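Local coordinates for protein tyrocidine synthase 3 (PDB 4MRT) that probably carries amino acids and growing peptide as thioesters on a phosphopantetheine arm, as a peptidyl carrier domain of the synthetase that assembles tyrocidine, at residues K46-A51 against L62-L67; A9-V14 against I31-N36. The protein carries 1 engineered substitution. All blocks are in the same frame, centred on the assembly; numbering follows the deposited sequence.

Interaction 1 (K46-A51 against L62-L67); sequences KAMAVA and LPLKVL
L62 meets A51 where the two backbones come closest, the CB atoms of L62 and A51 lying 4.2 Å apart. A water ties the backbones together here: it gives a hydrogen bond to A51 O (2.7 Å) and receives one from L62 N (2.8 Å), bridging the polar groups where no direct bond crosses the contact. P63 follows at the N-cap position and starts the short helix 64-69.

L64 then reaches across with a forked end. Its CD1 comes within 3.9 Å of A47 CB, its CD2 within 4.2 Å of A51 CB, and its CG lies 3.9 Å from M48 SD. The M48 chain, bent at chi2 (-53°), curls back although its CB points away, and the side chains of M48 and L64 cross at about a right angle; the placing of the M48 CE methyl is doubtful. An alanine at L64 would remove both methyl branches, and A47, A51 and the sulfur of M48 would probably lose their shared apolar neighbour.

One turn on, CG of L67 lies anti to the backbone N (chi1 -180°), sending the side chain toward helix 44-58, where CD2 lies 3.8 Å from A47 CB and 4.0 Å from V50 CG1. L76 of helix 73-81 packs on both L62 and L67, while W22 and V25 of helix 13-26 pack on V50. The chain of another protein packs an aromatic side chain on L64 and an apolar one on M48. This buried apolar packing of helix 44-58 against the short helix 64-69 is characteristic of the four-helix peptidyl carrier fold, and K65 beside it lines the coenzyme A pocket.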
ATOM      1  N   LYS A  46       2.582   5.128   7.278  1.00 17.97           N
ATOM      2  CA  LYS A  46       3.335   6.309   7.722  1.00 19.55           C
ATOM      3  C   LYS A  46       2.615   7.631   7.393  1.00 19.71           C
ATOM      4  O   LYS A  46       2.792   8.606   8.103  1.00 17.82           O
ATOM      5  CB  LYS A  46       4.735   6.311   7.140  1.00 20.21           C
ATOM      6  CG  LYS A  46       5.633   5.258   7.765  1.00 21.65           C
ATOM      7  CD  LYS A  46       7.015   5.343   7.158  1.00 24.07           C
ATOM      8  CE  LYS A  46       7.982   4.283   7.666  1.00 25.21           C
ATOM      9  NZ  LYS A  46       7.715   3.925   9.075  1.00 26.99           N
ATOM     10  N   ALA A  47       1.796   7.656   6.332  1.00 19.95           N
ATOM     11  CA  ALA A  47       0.975   8.833   6.045  1.00 19.36           C
ATOM     12  C   ALA A  47      -0.020   9.070   7.189  1.00 20.89           C
ATOM     13  O   ALA A  47      -0.291  10.223   7.521  1.00 19.45           O
ATOM     14  CB  ALA A  47       0.250   8.688   4.701  1.00 18.79           C
ATOM     15  N   MET A  48      -0.532   7.983   7.803  1.00 22.25           N
ATOM     16  CA  MET A  48      -1.510   8.087   8.914  1.00 23.27           C
ATOM     17  C   MET A  48      -0.818   8.711  10.123  1.00 23.14           C
ATOM     18  O   MET A  48      -1.382   9.568  10.767  1.00 21.61           O
ATOM     19  CB  MET A  48      -2.067   6.741   9.403  1.00 23.64           C
ATOM     20  CG  MET A  48      -2.696   5.792   8.398  1.00 25.83           C
ATOM     21  SD  MET A  48      -3.987   6.547   7.417  1.00 28.64           S
ATOM     22  CE  MET A  48      -2.981   6.983   6.014  1.00 31.68           C
ATOM     23  N   ALA A  49       0.362   8.192  10.449  1.00 22.65           N
ATOM     24  CA  ALA A  49       1.192   8.748  11.503  1.00 24.08           C
ATOM     25  C   ALA A  49       1.487  10.215  11.237  1.00 24.98           C
ATOM     26  O   ALA A  49       1.440  11.018  12.169  1.00 26.11           O
ATOM     27  CB  ALA A  49       2.490   7.974  11.637  1.00 23.76           C
ATOM     28  N   VAL A  50       1.789  10.580   9.992  1.00 23.44           N
ATOM     29  CA  VAL A  50       1.979  12.000   9.664  1.00 23.25           C
ATOM     30  C   VAL A  50       0.738  12.831   9.982  1.00 24.17           C
ATOM     31  O   VAL A  50       0.865  13.896  10.593  1.00 23.84           O
ATOM     32  CB  VAL A  50       2.423  12.249   8.205  1.00 22.97           C
ATOM     33  CG1 VAL A  50       2.330  13.733   7.827  1.00 23.78           C
ATOM     34  CG2 VAL A  50       3.836  11.756   7.998  1.00 22.53           C
ATOM     35  N   ALA A  51      -0.440  12.363   9.560  1.00 24.82           N
ATOM     36  CA  ALA A  51      -1.703  13.058   9.806  1.00 26.00           C
ATOM     37  C   ALA A  51      -2.067  13.139  11.300  1.00 27.73           C
ATOM     38  O   ALA A  51      -2.573  14.164  11.778  1.00 30.33           O
ATOM     39  CB  ALA A  51      -2.826  12.388   9.022  1.00 26.17           C
ATOM     40  N   LEU A  62      -5.846  16.704   8.789  1.00 35.35           N
ATOM     41  CA  LEU A  62      -5.233  16.536   7.473  1.00 32.58           C
ATOM     42  C   LEU A  62      -5.892  15.353   6.766  1.00 31.20           C
ATOM     43  O   LEU A  62      -5.553  14.204   7.052  1.00 29.80           O
ATOM     44  CB  LEU A  62      -3.729  16.294   7.613  1.00 32.50           C
ATOM     45  CG  LEU A  62      -2.904  16.033   6.356  1.00 32.50           C
ATOM     46  CD1 LEU A  62      -3.142  17.134   5.342  1.00 33.13           C
ATOM     47  CD2 LEU A  62      -1.424  15.923   6.693  1.00 34.18           C
ATOM     48  N   PRO A  63      -6.830  15.623   5.832  1.00 30.18           N
ATOM     49  CA  PRO A  63      -7.412  14.481   5.136  1.00 26.34           C
ATOM     50  C   PRO A  63      -6.320  13.747   4.367  1.00 24.86           C
ATOM     51  O   PRO A  63      -5.399  14.355   3.824  1.00 23.29           O
ATOM     52  CB  PRO A  63      -8.448  15.123   4.199  1.00 26.86           C
ATOM     53  CG  PRO A  63      -8.713  16.482   4.787  1.00 27.47           C
ATOM     54  CD  PRO A  63      -7.367  16.893   5.317  1.00 28.83           C
ATOM     55  N   LEU A  64      -6.386  12.429   4.367  1.00 24.07           N
ATOM     56  CA  LEU A  64      -5.339  11.648   3.751  1.00 23.62           C
ATOM     57  C   LEU A  64      -5.237  11.905   2.270  1.00 23.97           C
ATOM     58  O   LEU A  64      -4.131  11.928   1.730  1.00 26.08           O
ATOM     59  CB  LEU A  64      -5.511  10.171   4.053  1.00 22.68           C
ATOM     60  CG  LEU A  64      -4.878   9.707   5.369  1.00 24.01           C
ATOM     61  CD1 LEU A  64      -3.393  10.028   5.414  1.00 23.89           C
ATOM     62  CD2 LEU A  64      -5.562  10.279   6.598  1.00 23.21           C
ATOM     63  N   LYS A  65      -6.380  12.112   1.620  1.00 24.70           N
ATOM     64  CA  LYS A  65      -6.422  12.368   0.188  1.00 25.91           C
ATOM     65  C   LYS A  65      -5.617  13.618  -0.177  1.00 24.93           C
ATOM     66  O   LYS A  65      -5.027  13.681  -1.242  1.00 23.30           O
ATOM     67  CB  LYS A  65      -7.876  12.479  -0.326  1.00 28.29           C
ATOM     68  CG  LYS A  65      -8.577  13.798  -0.017  1.00 32.09           C
ATOM     69  CD  LYS A  65     -10.099  13.698  -0.065  1.00 35.32           C
ATOM     70  CE  LYS A  65     -10.583  13.144  -1.397  1.00 38.81           C
ATOM     71  NZ  LYS A  65     -12.014  13.485  -1.670  1.00 40.34           N
ATOM     72  N   VAL A  66      -5.581  14.599   0.722  1.00 25.87           N
ATOM     73  CA  VAL A  66      -4.756  15.790   0.528  1.00 25.39           C
ATOM     74  C   VAL A  66      -3.261  15.476   0.554  1.00 24.84           C
ATOM     75  O   VAL A  66      -2.509  15.955  -0.300  1.00 25.24           O
ATOM     76  CB  VAL A  66      -5.106  16.870   1.569  1.00 26.71           C
ATOM     77  CG1 VAL A  66      -4.075  17.999   1.547  1.00 28.28           C
ATOM     78  CG2 VAL A  66      -6.508  17.396   1.290  1.00 25.81           C
ATOM     79  N   LEU A  67      -2.819  14.666   1.514  1.00 23.27           N
ATOM     80  CA  LEU A  67      -1.419  14.259   1.567  1.00 23.35           C
ATOM     81  C   LEU A  67      -1.007  13.499   0.305  1.00 22.58           C
ATOM     82  O   LEU A  67       0.061  13.728  -0.263  1.00 20.95           O
ATOM     83  CB  LEU A  67      -1.179  13.429   2.827  1.00 25.62           C
ATOM     84  CG  LEU A  67       0.226  12.896   3.106  1.00 28.27           C
ATOM     85  CD1 LEU A  67       1.337  13.877   2.755  1.00 30.55           C
ATOM     86  CD2 LEU A  67       0.301  12.521   4.575  1.00 28.73           C
TER
HETATM   87  O   HOH W   1      -4.975  15.111  10.917  1.00 40.56           O

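Interaction 2 (A9-V14 against I31-N36); sequences APTNAV and IGILDN
A9 and P10 run past G32 and I33 at the start of a type I turn, with CA of A9 5.2 Å from CA of G32 and no hydrogen bond between the two segments.

The contact rests on I33, whose CB points toward the N-terminal segment. Its CG2 stands about equally far from all five atoms of the P10 ring, so the methyl lies over the ring, 3.7 Å from P10 CA and 4.0 Å from P10 CG. With chi1 at 59°, CG1 of I33 is placed between its own backbone N and carbonyl carbon, which carries CD1 to 4.1 Å from A9 O and to a looser 4.4 Å from T11 CG2.

Within 31-36, D35 folds back on the turn: OD2 accepts from G32 N at 2.8 Å, the donor standing above the carboxylate plane, while the D35 N to G32 O bond is weak. I33 also pairs through its backbone with V8 and K74, and its side chain touches I73 of helix 73-81.

On the other segment, N12 takes the N-cap of helix 13-26: OD1 accepts a hydrogen bond from E15 N and a weak one from V14 N, and T11 OG1 bonds to E15 OE1. The contact is plain packing of the carrier fold, in which the N-terminal arm leading into the first helix packs against the I31-I33 part of the loop joining helix 13-26 to helix 44-58.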
ATOM      1  N   ALA A   9      15.610  23.771   1.222  1.00 24.40           N
ATOM      2  CA  ALA A   9      15.596  23.838   2.683  1.00 23.79           C
ATOM      3  C   ALA A   9      14.298  24.499   3.100  1.00 23.36           C
ATOM      4  O   ALA A   9      13.775  25.313   2.341  1.00 25.68           O
ATOM      5  CB  ALA A   9      16.789  24.642   3.196  1.00 23.10           C
ATOM      6  N   PRO A  10      13.765  24.146   4.289  1.00 22.26           N
ATOM      7  CA  PRO A  10      12.587  24.827   4.818  1.00 23.32           C
ATOM      8  C   PRO A  10      12.789  26.330   5.002  1.00 28.69           C
ATOM      9  O   PRO A  10      13.893  26.773   5.377  1.00 29.11           O
ATOM     10  CB  PRO A  10      12.360  24.157   6.167  1.00 22.13           C
ATOM     11  CG  PRO A  10      12.953  22.789   6.030  1.00 22.12           C
ATOM     12  CD  PRO A  10      14.026  22.869   4.982  1.00 21.91           C
ATOM     13  N   THR A  11      11.727  27.092   4.742  1.00 30.16           N
ATOM     14  CA  THR A  11      11.782  28.552   4.715  1.00 33.54           C
ATOM     15  C   THR A  11      10.953  29.219   5.820  1.00 33.71           C
ATOM     16  O   THR A  11      10.927  30.447   5.924  1.00 37.27           O
ATOM     17  CB  THR A  11      11.255  29.074   3.365  1.00 33.92           C
ATOM     18  OG1 THR A  11       9.854  28.786   3.252  1.00 33.13           O
ATOM     19  CG2 THR A  11      12.003  28.419   2.209  1.00 34.27           C
ATOM     20  N   ASN A  12      10.258  28.426   6.627  1.00 34.37           N
ATOM     21  CA  ASN A  12       9.444  28.963   7.728  1.00 33.47           C
ATOM     22  C   ASN A  12       9.200  27.900   8.789  1.00 33.33           C
ATOM     23  O   ASN A  12       9.570  26.735   8.604  1.00 32.23           O
ATOM     24  CB  ASN A  12       8.119  29.572   7.223  1.00 32.87           C
ATOM     25  CG  ASN A  12       7.138  28.533   6.690  1.00 33.94           C
ATOM     26  OD1 ASN A  12       6.734  27.600   7.400  1.00 33.02           O
ATOM     27  ND2 ASN A  12       6.707  28.722   5.452  1.00 32.99           N
ATOM     28  N   ALA A  13       8.585  28.305   9.898  1.00 32.65           N
ATOM     29  CA  ALA A  13       8.444  27.433  11.068  1.00 34.78           C
ATOM     30  C   ALA A  13       7.561  26.204  10.809  1.00 34.85           C
ATOM     31  O   ALA A  13       7.796  25.137  11.377  1.00 35.06           O
ATOM     32  CB  ALA A  13       7.903  28.223  12.252  1.00 34.93           C
ATOM     33  N   VAL A  14       6.541  26.362   9.968  1.00 34.96           N
ATOM     34  CA  VAL A  14       5.606  25.271   9.707  1.00 33.59           C
ATOM     35  C   VAL A  14       6.247  24.233   8.794  1.00 31.38           C
ATOM     36  O   VAL A  14       6.084  23.041   9.013  1.00 33.52           O
ATOM     37  CB  VAL A  14       4.272  25.784   9.132  1.00 34.20           C
ATOM     38  CG1 VAL A  14       3.317  24.626   8.891  1.00 34.53           C
ATOM     39  CG2 VAL A  14       3.642  26.784  10.093  1.00 34.07           C
ATOM     40  N   ILE A  31      15.164  16.459   5.002  1.00 26.47           N
ATOM     41  CA  ILE A  31      14.150  16.400   3.933  1.00 25.57           C
ATOM     42  C   ILE A  31      13.924  17.803   3.370  1.00 23.96           C
ATOM     43  O   ILE A  31      13.735  18.731   4.122  1.00 25.93           O
ATOM     44  CB  ILE A  31      12.818  15.791   4.457  1.00 24.14           C
ATOM     45  CG1 ILE A  31      13.052  14.351   4.943  1.00 24.87           C
ATOM     46  CG2 ILE A  31      11.730  15.822   3.377  1.00 24.31           C
ATOM     47  CD1 ILE A  31      11.900  13.746   5.736  1.00 24.52           C
ATOM     48  N   GLY A  32      13.944  17.947   2.051  1.00 24.36           N
ATOM     49  CA  GLY A  32      13.591  19.210   1.406  1.00 24.52           C
ATOM     50  C   GLY A  32      12.077  19.386   1.307  1.00 25.99           C
ATOM     51  O   GLY A  32      11.314  18.425   1.484  1.00 25.31           O
ATOM     52  N   ILE A  33      11.632  20.601   1.002  1.00 22.35           N
ATOM     53  CA  ILE A  33      10.209  20.902   1.065  1.00 23.17           C
ATOM     54  C   ILE A  33       9.496  20.577  -0.243  1.00 21.65           C
ATOM     55  O   ILE A  33       8.278  20.709  -0.332  1.00 21.59           O
ATOM     56  CB  ILE A  33       9.929  22.373   1.489  1.00 24.07           C
ATOM     57  CG1 ILE A  33      10.581  23.366   0.520  1.00 25.10           C
ATOM     58  CG2 ILE A  33      10.410  22.597   2.910  1.00 24.70           C
ATOM     59  CD1 ILE A  33      10.082  24.788   0.660  1.00 25.13           C
ATOM     60  N   LEU A  34      10.263  20.181  -1.258  1.00 21.44           N
ATOM     61  CA  LEU A  34       9.725  19.699  -2.513  1.00 21.93           C
ATOM     62  C   LEU A  34       9.885  18.164  -2.647  1.00 20.77           C
ATOM     63  O   LEU A  34       9.629  17.615  -3.705  1.00 18.84           O
ATOM     64  CB  LEU A  34      10.441  20.398  -3.679  1.00 22.50           C
ATOM     65  CG  LEU A  34       9.845  21.634  -4.358  1.00 24.71           C
ATOM     66  CD1 LEU A  34       9.036  22.551  -3.446  1.00 24.65           C
ATOM     67  CD2 LEU A  34      10.936  22.392  -5.070  1.00 24.23           C
ATOM     68  N   ASP A  35      10.361  17.489  -1.602  1.00 20.91           N
ATOM     69  CA  ASP A  35      10.590  16.043  -1.668  1.00 21.08           C
ATOM     70  C   ASP A  35       9.220  15.365  -1.655  1.00 18.06           C
ATOM     71  O   ASP A  35       8.361  15.674  -0.834  1.00 17.76           O
ATOM     72  CB  ASP A  35      11.399  15.510  -0.480  1.00 21.15           C
ATOM     73  CG  ASP A  35      12.871  15.948  -0.491  1.00 24.04           C
ATOM     74  OD1 ASP A  35      13.343  16.540  -1.477  1.00 24.99           O
ATOM     75  OD2 ASP A  35      13.566  15.680   0.526  1.00 25.25           O
ATOM     76  N   ASN A  36       9.016  14.452  -2.564  1.00 17.78           N
ATOM     77  CA  ASN A  36       7.779  13.675  -2.557  1.00 17.30           C
ATOM     78  C   ASN A  36       7.782  12.617  -1.448  1.00 16.30           C
ATOM     79  O   ASN A  36       8.624  11.734  -1.444  1.00 15.96           O
ATOM     80  CB  ASN A  36       7.561  13.022  -3.908  1.00 18.53           C
ATOM     81  CG  ASN A  36       6.250  12.267  -3.966  1.00 17.74           C
ATOM     82  OD1 ASN A  36       5.923  11.532  -3.058  1.00 17.84           O
ATOM     83  ND2 ASN A  36       5.484  12.482  -5.018  1.00 19.50           N
TER

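Interactions 1 and 2 sit on opposite sides of the chain's centre, their own centres about 17 Å apart and their nearest atoms about 7 Å apart, without touching. Helices 13-26 and 73-81 pack on both, and W22 of the former also meets I31. Interaction 1 lies on the coenzyme A side, probably the face that partner enzymes meet: the side chain of L64 is about 7 Å from the bound coenzyme A, whose pocket K65 lines with H43 and A44. A44 occupies the place of the serine that bears phosphopantetheine in carrier domains and is probably the engineered residue, so the coenzyme A is bound next to the attachment position. No other protein chain of the assembly touches the segments of interaction 2.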